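Local coordinates for protein inorganic pyrophosphatase (Anaplasma phagocytophilum, PDB 3LD3) that probably hydrolyses inorganic pyrophosphate to two phosphate ions with the help of magnesium, working as a homohexamer, at residues L96-R110 / A129-V143. Numbering follows the deposited sequence. Where two conformers were deposited one is given.
Sequences LARFPVMPGAVICVR and AVPATKVDQYYGNIV
R110 and V130 form an antiparallel hydrogen-bonded pair: R110 N reaches V130 O at 2.8 Å, and V130 N returns a bond to R110 O. One step along, V109 faces P131 as a non-hydrogen-bonded pair, and A132 N then closes on C108 O almost straight, at 173°. Across the other edge of strand 129-131, L96 N donates to A129 O, where the chain leaves the neighbouring parallel strand 92-95.

The R110 guanidinium grips I142 O end-on, NH1 and NH2 both 3.0 Å from that one oxygen and nearly in plane with it, which ties the strand to the turn 139-142. V130 CG2 covers one face of the group, 3.5 Å from R110 NH2. R98 NE meets the syn lone pair of D136 OD2 at 2.8 Å, in a salt bridge whose guanidinium and carboxylate planes stand 80° apart. A water joins the same oxygen to R98 N, while D136 OD1 takes Y138 N in an Asx turn. R98 CD lies over the Y138 ring face, a CH-pi contact, and the bend at chi3 (-63°) turns NE from there to D136. L96 CD2 packs 3.8 Å from Y139 CE1.

R98 NH2 also hydrogen-bonds to L67 O of a neighbouring subunit, so this loop reaches the hexamer interface. The strands belong to the beta hairpin 106-119/122-131 in the curled central sheet of the family I pyrophosphatase fold.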
loop_
_atom_site.group_PDB
_atom_site.type_symbol
_atom_site.label_atom_id
_atom_site.label_comp_id
_atom_site.label_asym_id
_atom_site.label_seq_id
_atom_site.Cartn_x
_atom_site.Cartn_y
_atom_site.Cartn_z
ATOM N N LEU A 96 6.349 -8.281 -17.386
ATOM C CA LEU A 96 6.238 -9.049 -16.170
ATOM C C LEU A 96 7.464 -8.769 -15.341
ATOM O O LEU A 96 8.562 -8.798 -15.871
ATOM C CB LEU A 96 6.137 -10.552 -16.497
ATOM C CG LEU A 96 6.083 -11.484 -15.282
ATOM C CD1 LEU A 96 4.891 -11.240 -14.357
ATOM C CD2 LEU A 96 6.135 -12.938 -15.834
ATOM N N ALA A 97 7.299 -8.454 -14.062
ATOM C CA ALA A 97 8.424 -8.223 -13.136
ATOM C C ALA A 97 8.075 -8.661 -11.729
ATOM O O ALA A 97 6.910 -8.944 -11.433
ATOM C CB ALA A 97 8.865 -6.741 -13.138
ATOM N N ARG A 98 9.070 -8.726 -10.845
ATOM C CA ARG A 98 8.851 -9.208 -9.486
ATOM C C ARG A 98 8.106 -8.191 -8.635
ATOM O O ARG A 98 7.436 -8.554 -7.663
ATOM C CB ARG A 98 10.169 -9.613 -8.814
ATOM C CG ARG A 98 10.791 -10.861 -9.381
ATOM C CD ARG A 98 11.939 -11.389 -8.509
ATOM N NE ARG A 98 13.075 -10.460 -8.416
ATOM C CZ ARG A 98 13.513 -9.890 -7.288
ATOM N NH1 ARG A 98 12.895 -10.093 -6.125
ATOM N NH2 ARG A 98 14.562 -9.106 -7.342
ATOM N N PHE A 99 8.230 -6.912 -9.003
ATOM C CA PHE A 99 7.560 -5.816 -8.310
ATOM C C PHE A 99 7.033 -4.831 -9.322
ATOM O O PHE A 99 7.493 -4.815 -10.424
ATOM C CB PHE A 99 8.524 -5.111 -7.355
ATOM C CG PHE A 99 9.004 -5.992 -6.275
ATOM C CD1 PHE A 99 8.164 -6.316 -5.221
ATOM C CD2 PHE A 99 10.264 -6.559 -6.330
ATOM C CE1 PHE A 99 8.583 -7.179 -4.223
ATOM C CE2 PHE A 99 10.695 -7.410 -5.304
ATOM C CZ PHE A 99 9.833 -7.732 -4.272
ATOM N N PRO A 100 6.056 -3.994 -8.944
ATOM C CA PRO A 100 5.535 -2.964 -9.841
ATOM C C PRO A 100 6.586 -1.928 -10.142
ATOM O O PRO A 100 7.402 -1.607 -9.264
ATOM C CB PRO A 100 4.394 -2.351 -9.043
ATOM C CG PRO A 100 4.054 -3.362 -8.065
ATOM C CD PRO A 100 5.300 -4.031 -7.692
ATOM N N VAL A 101 6.539 -1.383 -11.346
ATOM C CA VAL A 101 7.395 -0.303 -11.769
ATOM C C VAL A 101 6.509 0.935 -11.944
ATOM O O VAL A 101 5.438 0.872 -12.586
ATOM C CB VAL A 101 8.078 -0.650 -13.102
ATOM C CG1 VAL A 101 8.910 0.523 -13.636
ATOM C CG2 VAL A 101 8.949 -1.955 -12.989
ATOM N N MET A 102 6.956 2.066 -11.436
ATOM C CA MET A 102 6.132 3.238 -11.430
ATOM C C MET A 102 5.921 3.822 -12.824
ATOM O O MET A 102 6.812 3.766 -13.687
ATOM C CB MET A 102 6.729 4.291 -10.500
ATOM C CG MET A 102 7.920 4.926 -11.014
ATOM S SD MET A 102 8.515 6.187 -9.798
ATOM C CE MET A 102 7.329 7.349 -9.672
ATOM N N PRO A 103 4.747 4.428 -13.048
ATOM C CA PRO A 103 4.532 5.062 -14.351
ATOM C C PRO A 103 5.545 6.146 -14.595
ATOM O O PRO A 103 5.906 6.904 -13.665
ATOM C CB PRO A 103 3.111 5.636 -14.254
ATOM C CG PRO A 103 2.455 4.801 -13.230
ATOM C CD PRO A 103 3.528 4.421 -12.237
ATOM N N GLY A 104 6.014 6.214 -15.824
ATOM C CA GLY A 104 7.003 7.171 -16.228
ATOM C C GLY A 104 8.436 6.657 -16.165
ATOM O O GLY A 104 9.334 7.266 -16.768
ATOM N N ALA A 105 8.673 5.557 -15.447
ATOM C CA ALA A 105 9.992 4.926 -15.469
ATOM C C ALA A 105 10.205 4.132 -16.762
ATOM O O ALA A 105 9.271 3.644 -17.363
ATOM C CB ALA A 105 10.182 4.026 -14.279
ATOM N N VAL A 106 11.453 4.014 -17.150
ATOM C CA VAL A 106 11.858 3.306 -18.363
ATOM C C VAL A 106 12.554 2.036 -17.933
ATOM O O VAL A 106 13.380 2.037 -17.005
ATOM C CB VAL A 106 12.808 4.118 -19.234
ATOM C CG1 VAL A 106 12.984 3.417 -20.611
ATOM C CG2 VAL A 106 12.313 5.556 -19.394
ATOM N N ILE A 107 12.243 0.930 -18.600
ATOM C CA ILE A 107 12.897 -0.338 -18.265
ATOM C C ILE A 107 13.306 -1.059 -19.542
ATOM O O ILE A 107 12.582 -1.033 -20.531
ATOM C CB ILE A 107 11.998 -1.216 -17.350
ATOM C CG1 ILE A 107 12.685 -2.534 -16.937
ATOM C CG2 ILE A 107 10.611 -1.516 -18.004
ATOM C CD1 ILE A 107 11.893 -3.343 -15.916
ATOM N N CYS A 108 14.488 -1.672 -19.493
ATOM C CA CYS A 108 15.059 -2.468 -20.566
ATOM C C CYS A 108 14.574 -3.911 -20.436
ATOM O O CYS A 108 14.754 -4.572 -19.397
ATOM C CB CYS A 108 16.584 -2.360 -20.542
ATOM S SG CYS A 108 17.361 -3.236 -21.918
ATOM N N VAL A 109 13.936 -4.404 -21.497
ATOM C CA VAL A 109 13.262 -5.688 -21.446
ATOM C C VAL A 109 13.576 -6.553 -22.671
ATOM O O VAL A 109 14.023 -6.060 -23.700
ATOM C CB VAL A 109 11.720 -5.515 -21.347
ATOM C CG1 VAL A 109 11.369 -4.523 -20.154
ATOM C CG2 VAL A 109 11.134 -4.961 -22.682
ATOM N N ARG A 110 13.339 -7.844 -22.492
ATOM C CA ARG A 110 13.517 -8.838 -23.537
ATOM C C ARG A 110 12.140 -9.349 -23.924
ATOM O O ARG A 110 11.463 -9.911 -23.071
ATOM C CB ARG A 110 14.244 -10.063 -22.998
ATOM C CG ARG A 110 15.655 -9.950 -22.707
ATOM C CD ARG A 110 16.205 -11.385 -22.589
ATOM N NE ARG A 110 15.868 -12.073 -21.330
ATOM C CZ ARG A 110 15.089 -13.153 -21.232
ATOM N NH1 ARG A 110 14.458 -13.626 -22.263
ATOM N NH2 ARG A 110 14.922 -13.738 -20.068
ATOM N N ALA A 129 6.973 -9.252 -22.309
ATOM C CA ALA A 129 8.415 -9.165 -22.062
ATOM C C ALA A 129 8.751 -9.403 -20.580
ATOM O O ALA A 129 7.886 -9.292 -19.692
ATOM C CB ALA A 129 8.967 -7.795 -22.531
ATOM N N VAL A 130 10.018 -9.712 -20.329
ATOM C CA VAL A 130 10.556 -9.813 -18.982
ATOM C C VAL A 130 11.743 -8.862 -18.908
ATOM O O VAL A 130 12.266 -8.446 -19.949
ATOM C CB VAL A 130 10.953 -11.246 -18.601
ATOM C CG1 VAL A 130 9.709 -12.221 -18.611
ATOM C CG2 VAL A 130 12.044 -11.814 -19.520
ATOM N N PRO A 131 12.178 -8.484 -17.698
ATOM C CA PRO A 131 13.345 -7.594 -17.628
ATOM C C PRO A 131 14.574 -8.221 -18.283
ATOM O O PRO A 131 14.736 -9.444 -18.252
ATOM C CB PRO A 131 13.562 -7.443 -16.128
ATOM C CG PRO A 131 12.231 -7.709 -15.524
ATOM C CD PRO A 131 11.659 -8.791 -16.358
ATOM N N ALA A 132 15.400 -7.386 -18.895
ATOM C CA ALA A 132 16.726 -7.802 -19.339
ATOM C C ALA A 132 17.489 -8.410 -18.166
ATOM O O ALA A 132 17.314 -8.032 -17.018
ATOM C CB ALA A 132 17.488 -6.618 -19.916
ATOM N N THR A 133 18.372 -9.357 -18.467
ATOM C CA THR A 133 19.101 -10.039 -17.396
ATOM C C THR A 133 19.953 -9.088 -16.518
ATOM O O THR A 133 20.103 -9.363 -15.340
ATOM C CB THR A 133 19.909 -11.247 -17.943
ATOM O OG1 THR A 133 20.741 -10.798 -19.012
ATOM C CG2 THR A 133 18.959 -12.362 -18.440
ATOM N N LYS A 134 20.442 -7.972 -17.033
ATOM C CA LYS A 134 21.201 -7.023 -16.201
ATOM C C LYS A 134 20.304 -6.301 -15.207
ATOM O O LYS A 134 20.768 -5.728 -14.219
ATOM C CB LYS A 134 21.933 -6.005 -17.088
ATOM C CG LYS A 134 20.971 -5.162 -17.964
ATOM C CD LYS A 134 21.665 -4.383 -19.073
ATOM C CE LYS A 134 20.603 -3.772 -20.004
ATOM N NZ LYS A 134 20.832 -2.312 -20.170
ATOM N N VAL A 135 19.008 -6.332 -15.482
ATOM C CA VAL A 135 18.002 -5.712 -14.614
ATOM C C VAL A 135 17.488 -6.706 -13.570
ATOM O O VAL A 135 17.298 -6.338 -12.401
ATOM C CB VAL A 135 16.823 -5.132 -15.464
ATOM C CG1 VAL A 135 15.702 -4.568 -14.570
ATOM C CG2 VAL A 135 17.338 -4.069 -16.424
ATOM N N ASP A 136 17.260 -7.967 -13.981
ATOM C CA ASP A 136 16.895 -9.009 -13.009
ATOM C C ASP A 136 17.202 -10.357 -13.629
ATOM O O ASP A 136 16.694 -10.633 -14.705
ATOM C CB ASP A 136 15.415 -8.928 -12.666
ATOM C CG ASP A 136 15.028 -9.723 -11.430
ATOM O OD1 ASP A 136 15.788 -10.612 -11.005
ATOM O OD2 ASP A 136 13.904 -9.480 -10.899
ATOM N N GLN A 137 17.998 -11.182 -12.960
ATOM C CA GLN A 137 18.284 -12.533 -13.491
ATOM C C GLN A 137 17.179 -13.538 -13.203
ATOM O O GLN A 137 17.219 -14.665 -13.703
ATOM C CB GLN A 137 19.582 -13.078 -12.937
ATOM C CG GLN A 137 20.804 -12.327 -13.379
ATOM C CD GLN A 137 22.065 -13.133 -13.173
ATOM O OE1 GLN A 137 22.033 -14.229 -12.621
ATOM N NE2 GLN A 137 23.176 -12.612 -13.649
ATOM N N TYR A 138 16.192 -13.160 -12.399
ATOM C CA TYR A 138 15.079 -14.063 -12.076
ATOM C C TYR A 138 14.434 -14.747 -13.286
ATOM O O TYR A 138 14.097 -15.944 -13.220
ATOM C CB TYR A 138 13.995 -13.299 -11.316
ATOM C CG TYR A 138 12.910 -14.160 -10.720
ATOM C CD1 TYR A 138 13.084 -14.753 -9.476
ATOM C CD2 TYR A 138 11.688 -14.341 -11.372
ATOM C CE1 TYR A 138 12.067 -15.546 -8.895
ATOM C CE2 TYR A 138 10.684 -15.144 -10.808
ATOM C CZ TYR A 138 10.879 -15.720 -9.562
ATOM O OH TYR A 138 9.900 -16.510 -8.961
ATOM N N TYR A 139 14.261 -14.004 -14.382
ATOM C CA TYR A 139 13.548 -14.514 -15.562
ATOM C C TYR A 139 14.491 -15.036 -16.625
ATOM O O TYR A 139 14.101 -15.165 -17.775
ATOM C CB TYR A 139 12.667 -13.421 -16.158
ATOM C CG TYR A 139 11.635 -12.887 -15.171
ATOM C CD1 TYR A 139 10.400 -13.510 -15.022
ATOM C CD2 TYR A 139 11.898 -11.789 -14.384
ATOM C CE1 TYR A 139 9.471 -13.031 -14.120
ATOM C CE2 TYR A 139 10.961 -11.304 -13.471
ATOM C CZ TYR A 139 9.759 -11.927 -13.354
ATOM O OH TYR A 139 8.812 -11.468 -12.451
ATOM N N GLY A 140 15.713 -15.356 -16.233
ATOM C CA GLY A 140 16.726 -15.845 -17.178
ATOM C C GLY A 140 16.365 -17.041 -18.020
ATOM O O GLY A 140 16.838 -17.162 -19.147
ATOM N N ASN A 141 15.573 -17.941 -17.459
ATOM C CA ASN A 141 15.157 -19.144 -18.177
ATOM C C ASN A 141 13.794 -18.984 -18.823
ATOM O O ASN A 141 13.245 -19.964 -19.333
ATOM C CB ASN A 141 15.206 -20.382 -17.257
ATOM C CG ASN A 141 16.627 -20.817 -16.920
ATOM O OD1 ASN A 141 17.537 -20.663 -17.733
ATOM N ND2 ASN A 141 16.811 -21.426 -15.749
ATOM N N ILE A 142 13.228 -17.778 -18.796
ATOM C CA ILE A 142 11.996 -17.475 -19.523
ATOM C C ILE A 142 12.392 -16.910 -20.876
ATOM O O ILE A 142 12.845 -15.767 -20.957
ATOM C CB ILE A 142 11.083 -16.474 -18.776
ATOM C CG1 ILE A 142 10.719 -17.014 -17.406
ATOM C CG2 ILE A 142 9.841 -16.192 -19.594
ATOM C CD1 ILE A 142 9.939 -18.365 -17.442
ATOM N N VAL A 143 12.291 -17.701 -21.931
ATOM C CA VAL A 143 12.712 -17.267 -23.278
ATOM C C VAL A 143 11.543 -17.050 -24.236
ATOM O O VAL A 143 11.583 -16.154 -25.073
ATOM C CB VAL A 143 13.696 -18.233 -23.926
ATOM C CG1 VAL A 143 14.433 -17.507 -25.063
ATOM C CG2 VAL A 143 14.698 -18.781 -22.890
HETATM O O HOH W 1 11.784 -8.171 -11.725
HETATM O O HOH W 2 17.239 -8.964 -9.161
#